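F420-reducing hydrogenase, subunit beta (Methanothermobacter marburgensis, PDB 4OMF) serves as the flavin- and iron-sulfur-carrying beta subunit of the F420-reducing hydrogenase, in which electrons from hydrogen are probably passed to coenzyme F420. Local coordinates at residues 33-47 and 58-70. Residues are numbered along the deposited sequence; the frame is centred on the assembly and turned at random.
Sequences LAYALDEGIIEGAVV and QPMVAMSSDELKA. With FAD (flavin-adenine dinucleotide), chain R.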
loop_
_atom_site.group_PDB
_atom_site.type_symbol
_atom_site.label_atom_id
_atom_site.label_comp_id
_atom_site.label_asym_id
_atom_site.label_seq_id
_atom_site.Cartn_x
_atom_site.Cartn_y
_atom_site.Cartn_z
ATOM N N LEU C 33 27.355 29.271 6.986
ATOM C CA LEU C 33 27.079 28.604 5.717
ATOM C C LEU C 33 27.524 29.499 4.573
ATOM O O LEU C 33 28.058 29.027 3.564
ATOM C CB LEU C 33 25.585 28.256 5.571
ATOM C CG LEU C 33 25.112 27.146 6.522
ATOM C CD1 LEU C 33 23.588 26.986 6.433
ATOM C CD2 LEU C 33 25.820 25.841 6.239
ATOM N N ALA C 34 27.317 30.801 4.730
ATOM C CA ALA C 34 27.716 31.739 3.674
ATOM C C ALA C 34 29.232 31.766 3.525
ATOM O O ALA C 34 29.759 31.834 2.415
ATOM C CB ALA C 34 27.189 33.144 3.961
ATOM N N TYR C 35 29.937 31.711 4.649
ATOM C CA TYR C 35 31.390 31.715 4.615
ATOM C C TYR C 35 31.903 30.437 3.945
ATOM O O TYR C 35 32.800 30.486 3.090
ATOM C CB TYR C 35 31.966 31.830 6.027
ATOM C CG TYR C 35 33.449 31.614 6.052
ATOM C CD1 TYR C 35 34.302 32.595 5.567
ATOM C CD2 TYR C 35 34.000 30.432 6.535
ATOM C CE1 TYR C 35 35.664 32.423 5.570
ATOM C CE2 TYR C 35 35.373 30.246 6.538
ATOM C CZ TYR C 35 36.195 31.253 6.052
ATOM O OH TYR C 35 37.560 31.105 6.036
ATOM N N ALA C 36 31.355 29.301 4.364
ATOM C CA ALA C 36 31.754 28.001 3.802
ATOM C C ALA C 36 31.492 27.943 2.299
ATOM O O ALA C 36 32.308 27.424 1.528
ATOM C CB ALA C 36 31.021 26.869 4.518
ATOM N N LEU C 37 30.348 28.488 1.879
ATOM C CA LEU C 37 30.013 28.551 0.449
ATOM C C LEU C 37 31.021 29.417 -0.320
ATOM O O LEU C 37 31.580 28.988 -1.340
ATOM C CB LEU C 37 28.590 29.082 0.270
ATOM C CG LEU C 37 28.036 29.143 -1.152
ATOM C CD1 LEU C 37 27.953 27.745 -1.763
ATOM C CD2 LEU C 37 26.672 29.815 -1.158
ATOM N N ASP C 38 31.282 30.624 0.183
ATOM C CA ASP C 38 32.219 31.527 -0.476
ATOM C C ASP C 38 33.634 30.967 -0.532
ATOM O O ASP C 38 34.366 31.242 -1.478
ATOM C CB ASP C 38 32.249 32.887 0.228
ATOM C CG ASP C 38 33.165 33.882 -0.455
ATOM O OD1 ASP C 38 32.839 34.329 -1.577
ATOM O OD2 ASP C 38 34.210 34.231 0.140
ATOM N N GLU C 39 34.023 30.199 0.483
ATOM C CA GLU C 39 35.365 29.615 0.509
ATOM C C GLU C 39 35.482 28.310 -0.288
ATOM O O GLU C 39 36.584 27.783 -0.465
ATOM C CB GLU C 39 35.801 29.365 1.949
ATOM C CG GLU C 39 36.124 30.639 2.691
ATOM C CD GLU C 39 37.340 31.347 2.132
ATOM O OE1 GLU C 39 38.376 30.669 1.939
ATOM O OE2 GLU C 39 37.251 32.574 1.886
ATOM N N GLY C 40 34.357 27.786 -0.760
ATOM C CA GLY C 40 34.360 26.498 -1.428
ATOM C C GLY C 40 34.460 25.295 -0.498
ATOM O O GLY C 40 34.719 24.175 -0.943
ATOM N N ILE C 41 34.259 25.510 0.797
ATOM C CA ILE C 41 34.198 24.395 1.736
ATOM C C ILE C 41 32.926 23.591 1.487
ATOM O O ILE C 41 32.916 22.360 1.596
ATOM C CB ILE C 41 34.262 24.892 3.189
ATOM C CG1 ILE C 41 35.645 25.484 3.469
ATOM C CG2 ILE C 41 33.990 23.763 4.160
ATOM C CD1 ILE C 41 35.684 26.339 4.709
ATOM N N ILE C 42 31.862 24.294 1.112
ATOM C CA ILE C 42 30.657 23.646 0.623
ATOM C C ILE C 42 30.264 24.256 -0.707
ATOM O O ILE C 42 30.718 25.363 -1.051
ATOM C CB ILE C 42 29.469 23.761 1.618
ATOM C CG1 ILE C 42 29.059 25.228 1.845
ATOM C CG2 ILE C 42 29.803 23.030 2.935
ATOM C CD1 ILE C 42 27.942 25.406 2.901
ATOM N N GLU C 43 29.419 23.541 -1.450
ATOM C CA GLU C 43 28.945 24.007 -2.761
ATOM C C GLU C 43 27.457 24.356 -2.707
ATOM O O GLU C 43 26.885 24.916 -3.662
ATOM C CB GLU C 43 29.199 22.937 -3.834
ATOM C CG GLU C 43 30.684 22.638 -4.017
ATOM C CD GLU C 43 30.968 21.371 -4.812
ATOM O OE1 GLU C 43 30.090 20.484 -4.896
ATOM O OE2 GLU C 43 32.091 21.271 -5.356
ATOM N N GLY C 44 26.837 24.024 -1.581
ATOM C CA GLY C 44 25.432 24.312 -1.369
ATOM C C GLY C 44 25.066 23.892 0.039
ATOM O O GLY C 44 25.858 23.218 0.723
ATOM N N ALA C 45 23.880 24.286 0.487
ATOM C CA ALA C 45 23.412 23.839 1.790
ATOM C C ALA C 45 21.910 23.641 1.804
ATOM O O ALA C 45 21.186 24.381 1.161
ATOM C CB ALA C 45 23.818 24.847 2.881
ATOM N N VAL C 46 21.442 22.658 2.560
ATOM C CA VAL C 46 19.998 22.466 2.709
ATOM C C VAL C 46 19.556 23.324 3.891
ATOM O O VAL C 46 20.182 23.277 4.960
ATOM C CB VAL C 46 19.615 20.974 2.940
ATOM C CG1 VAL C 46 18.131 20.872 3.315
ATOM C CG2 VAL C 46 19.893 20.146 1.675
ATOM N N VAL C 47 18.534 24.156 3.661
ATOM C CA VAL C 47 18.003 25.074 4.660
ATOM C C VAL C 47 16.475 25.095 4.644
ATOM O O VAL C 47 15.858 24.617 3.696
ATOM C CB VAL C 47 18.501 26.512 4.439
ATOM C CG1 VAL C 47 20.023 26.604 4.680
ATOM C CG2 VAL C 47 18.135 26.983 3.045
ATOM N N GLN C 58 9.713 25.326 3.700
ATOM C CA GLN C 58 10.003 24.097 2.965
ATOM C C GLN C 58 11.518 23.949 2.822
ATOM O O GLN C 58 12.222 24.923 2.497
ATOM C CB GLN C 58 9.317 24.108 1.592
ATOM C CG GLN C 58 7.788 23.990 1.673
ATOM C CD GLN C 58 7.312 22.570 2.018
ATOM O OE1 GLN C 58 8.035 21.582 1.810
ATOM N NE2 GLN C 58 6.092 22.467 2.546
ATOM N N PRO C 59 12.028 22.740 3.060
ATOM C CA PRO C 59 13.460 22.499 2.833
ATOM C C PRO C 59 13.817 22.796 1.397
ATOM O O PRO C 59 13.027 22.514 0.485
ATOM C CB PRO C 59 13.636 21.011 3.144
ATOM C CG PRO C 59 12.447 20.666 4.013
ATOM C CD PRO C 59 11.327 21.533 3.529
ATOM N N MET C 60 14.994 23.363 1.194
ATOM C CA MET C 60 15.430 23.716 -0.153
ATOM C C MET C 60 16.961 23.727 -0.191
ATOM O O MET C 60 17.617 23.874 0.848
ATOM C CB MET C 60 14.856 25.073 -0.567
ATOM C CG MET C 60 15.369 26.259 0.262
ATOM S SD MET C 60 16.917 26.955 -0.361
ATOM C CE MET C 60 16.460 27.389 -2.038
ATOM N N VAL C 61 17.525 23.564 -1.384
ATOM C CA VAL C 61 18.984 23.531 -1.531
ATOM C C VAL C 61 19.466 24.913 -1.941
ATOM O O VAL C 61 19.170 25.365 -3.037
ATOM C CB VAL C 61 19.432 22.488 -2.596
ATOM C CG1 VAL C 61 20.947 22.461 -2.743
ATOM C CG2 VAL C 61 18.888 21.103 -2.257
ATOM N N ALA C 62 20.174 25.601 -1.053
ATOM C CA ALA C 62 20.641 26.950 -1.351
ATOM C C ALA C 62 22.024 26.865 -1.943
ATOM O O ALA C 62 22.878 26.174 -1.391
ATOM C CB ALA C 62 20.652 27.834 -0.070
ATOM N N MET C 63 22.262 27.579 -3.037
ATOM C CA MET C 63 23.565 27.543 -3.692
ATOM C C MET C 63 24.133 28.952 -3.893
ATOM O O MET C 63 25.100 29.145 -4.637
ATOM C CB MET C 63 23.458 26.791 -5.021
ATOM C CG MET C 63 23.205 25.321 -4.783
ATOM S SD MET C 63 23.231 24.248 -6.222
ATOM C CE MET C 63 24.918 24.404 -6.858
ATOM N N SER C 64 23.529 29.930 -3.215
ATOM C CA SER C 64 24.037 31.304 -3.190
ATOM C C SER C 64 23.812 31.935 -1.811
ATOM O O SER C 64 22.990 31.451 -1.027
ATOM C CB SER C 64 23.362 32.159 -4.270
ATOM O OG SER C 64 21.997 32.385 -3.943
ATOM N N SER C 65 24.547 33.005 -1.523
ATOM C CA SER C 65 24.364 33.750 -0.274
ATOM C C SER C 65 22.969 34.332 -0.176
ATOM O O SER C 65 22.380 34.359 0.907
ATOM C CB SER C 65 25.391 34.872 -0.165
ATOM O OG SER C 65 25.400 35.630 -1.360
ATOM N N ASP C 66 22.450 34.824 -1.306
ATOM C CA ASP C 66 21.078 35.337 -1.347
ATOM C C ASP C 66 20.067 34.286 -0.883
ATOM O O ASP C 66 19.151 34.599 -0.123
ATOM C CB ASP C 66 20.710 35.813 -2.755
ATOM C CG ASP C 66 21.221 37.214 -3.059
ATOM O OD1 ASP C 66 21.797 37.869 -2.157
ATOM O OD2 ASP C 66 21.027 37.664 -4.208
ATOM N N GLU C 67 20.232 33.040 -1.332
ATOM C CA GLU C 67 19.297 31.992 -0.955
ATOM C C GLU C 67 19.445 31.608 0.517
ATOM O O GLU C 67 18.453 31.274 1.192
ATOM C CB GLU C 67 19.479 30.756 -1.842
ATOM C CG GLU C 67 18.921 30.926 -3.234
ATOM C CD GLU C 67 19.297 29.770 -4.164
ATOM O OE1 GLU C 67 20.387 29.184 -3.986
ATOM O OE2 GLU C 67 18.503 29.463 -5.079
ATOM N N LEU C 68 20.679 31.653 1.014
ATOM C CA LEU C 68 20.919 31.399 2.443
ATOM C C LEU C 68 20.237 32.478 3.270
ATOM O O LEU C 68 19.593 32.198 4.282
ATOM C CB LEU C 68 22.414 31.375 2.744
ATOM C CG LEU C 68 23.160 30.164 2.189
ATOM C CD1 LEU C 68 24.692 30.309 2.372
ATOM C CD2 LEU C 68 22.647 28.901 2.850
ATOM N N LYS C 69 20.423 33.718 2.850
ATOM C CA LYS C 69 19.828 34.853 3.547
ATOM C C LYS C 69 18.299 34.773 3.524
ATOM O O LYS C 69 17.638 35.121 4.501
ATOM C CB LYS C 69 20.291 36.162 2.919
ATOM C CG LYS C 69 21.710 36.526 3.287
ATOM C CD LYS C 69 22.113 37.841 2.661
ATOM C CE LYS C 69 23.609 38.074 2.787
ATOM N NZ LYS C 69 24.038 39.235 1.946
ATOM N N ALA C 70 17.735 34.317 2.410
ATOM C CA ALA C 70 16.268 34.199 2.319
ATOM C C ALA C 70 15.690 33.156 3.285
ATOM O O ALA C 70 14.475 33.163 3.569
ATOM C CB ALA C 70 15.848 33.866 0.886
HETATM P PA FAD R . 19.872 32.485 11.137
HETATM O O1A FAD R . 18.622 33.219 11.549
HETATM O O2A FAD R . 21.013 33.142 10.418
HETATM O O5B FAD R . 19.416 31.245 10.246
HETATM C C5B FAD R . 18.453 30.371 10.851
HETATM C C4B FAD R . 18.577 29.010 10.163
HETATM O O4B FAD R . 17.673 28.091 10.780
HETATM C C3B FAD R . 18.194 29.125 8.693
HETATM O O3B FAD R . 19.171 28.506 7.842
HETATM C C2B FAD R . 16.883 28.354 8.616
HETATM O O2B FAD R . 16.767 27.673 7.356
HETATM C C1B FAD R . 16.971 27.379 9.774
HETATM N N9A FAD R . 15.620 27.030 10.247
HETATM C C8A FAD R . 14.662 27.905 10.604
HETATM N N7A FAD R . 13.545 27.253 11.004
HETATM C C5A FAD R . 13.813 25.922 10.896
HETATM C C6A FAD R . 13.058 24.670 11.136
HETATM N N6A FAD R . 11.769 24.693 11.569
HETATM N N1A FAD R . 13.704 23.515 10.911
HETATM C C2A FAD R . 14.970 23.463 10.446
HETATM N N3A FAD R . 15.720 24.561 10.190
HETATM C C4A FAD R . 15.183 25.789 10.401
HETATM N N1 FAD R . 17.205 28.120 20.229
HETATM C C2 FAD R . 17.504 27.951 21.578
HETATM O O2 FAD R . 18.397 28.657 22.089
HETATM N N3 FAD R . 16.772 27.037 22.323
HETATM C C4 FAD R . 15.792 26.263 21.735
HETATM O O4 FAD R . 15.183 25.424 22.434
HETATM C C4X FAD R . 15.073 26.874 20.639
HETATM N N5 FAD R . 13.946 26.073 20.098
HETATM C C5X FAD R . 14.049 25.868 18.648
HETATM C C6 FAD R . 13.037 25.064 18.096
HETATM C C7 FAD R . 12.899 24.972 16.706
HETATM C C7M FAD R . 11.814 24.094 16.099
HETATM C C8 FAD R . 13.770 25.704 15.902
HETATM C C8M FAD R . 13.720 25.694 14.386
HETATM C C9 FAD R . 14.779 26.526 16.449
HETATM C C9A FAD R . 14.866 26.686 17.837
HETATM N N10 FAD R . 15.938 27.427 18.398
HETATM C C10 FAD R . 15.997 27.654 19.761
HETATM C "C1'" FAD R . 17.073 27.943 17.608
HETATM C "C2'" FAD R . 16.922 29.374 17.160
HETATM O "O2'" FAD R . 15.656 29.851 17.194
HETATM C "C3'" FAD R . 17.669 29.667 16.077
HETATM O "O3'" FAD R . 17.203 29.121 14.928
HETATM C "C4'" FAD R . 19.178 29.589 16.243
HETATM O "O4'" FAD R . 19.638 30.359 17.373
HETATM C "C5'" FAD R . 19.894 30.035 14.963
HETATM O "O5'" FAD R . 19.846 31.449 14.856
HETATM P P FAD R . 20.851 32.241 13.895
HETATM O O1P FAD R . 22.240 31.730 14.204
HETATM O O2P FAD R . 20.596 33.716 14.006
HETATM O O3P FAD R . 20.442 31.676 12.424
#
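Ala45 and Ala62 exchange two backbone hydrogen bonds, the shorter from Ala62 N to Ala45 O at 2.7 Å, and Val47 and Met60 do the same, with Val47 N 3.0 Å from Met60 O, tying strands 44-47 and 58-62 antiparallel. Between them Val46 and Val61 form a non-hydrogen-bonded pair whose CG2 methyls meet at 4.2 Å. A CB on Gly44 would be tight against Met63 CG and Ala62 O, so the lack of a side chain suits this place.

The apolar contacts centre on Leu68 of helix 65-70, whose forked end serves two elements. With CG beside its backbone N (chi1 -70°), CD1 lies against helix 33-39, 3.6 Å from Ala34 N, while CD2 meets Val47 CG1 at 3.9 Å. The small Ala34 and Ala45 admit this branched side chain, and Leu37 CD2 covers the Ser64 backbone. Val47 CG2 lies alongside Met60 SD at 3.6 Å. Val47 CB lies 3.6 Å from hydroxyl O2B of the adenosine ribose of FAD, and CG1 rests against O3B. An alanine in place of Val47 would probably lose the O3B contact along with those to Leu68 CD2 and Met60 SD.

Polar contacts start the second helix: Ser64 OG accepts from Glu67 N, and Glu67 OE1 weakly takes Ser64 N in return, a capping box; the same oxygen accepts a straighter, shorter bond from Met63 N at 2.6 Å.

The whole is a beta hairpin at one edge of this chain's mixed sheet, covered on its Ala45 and Val47 face by helices 33-39 and 65-70, nearly antiparallel (167°), while helix 85-89 touches Val46 and Val61; Val47 belongs to the FAD pocket.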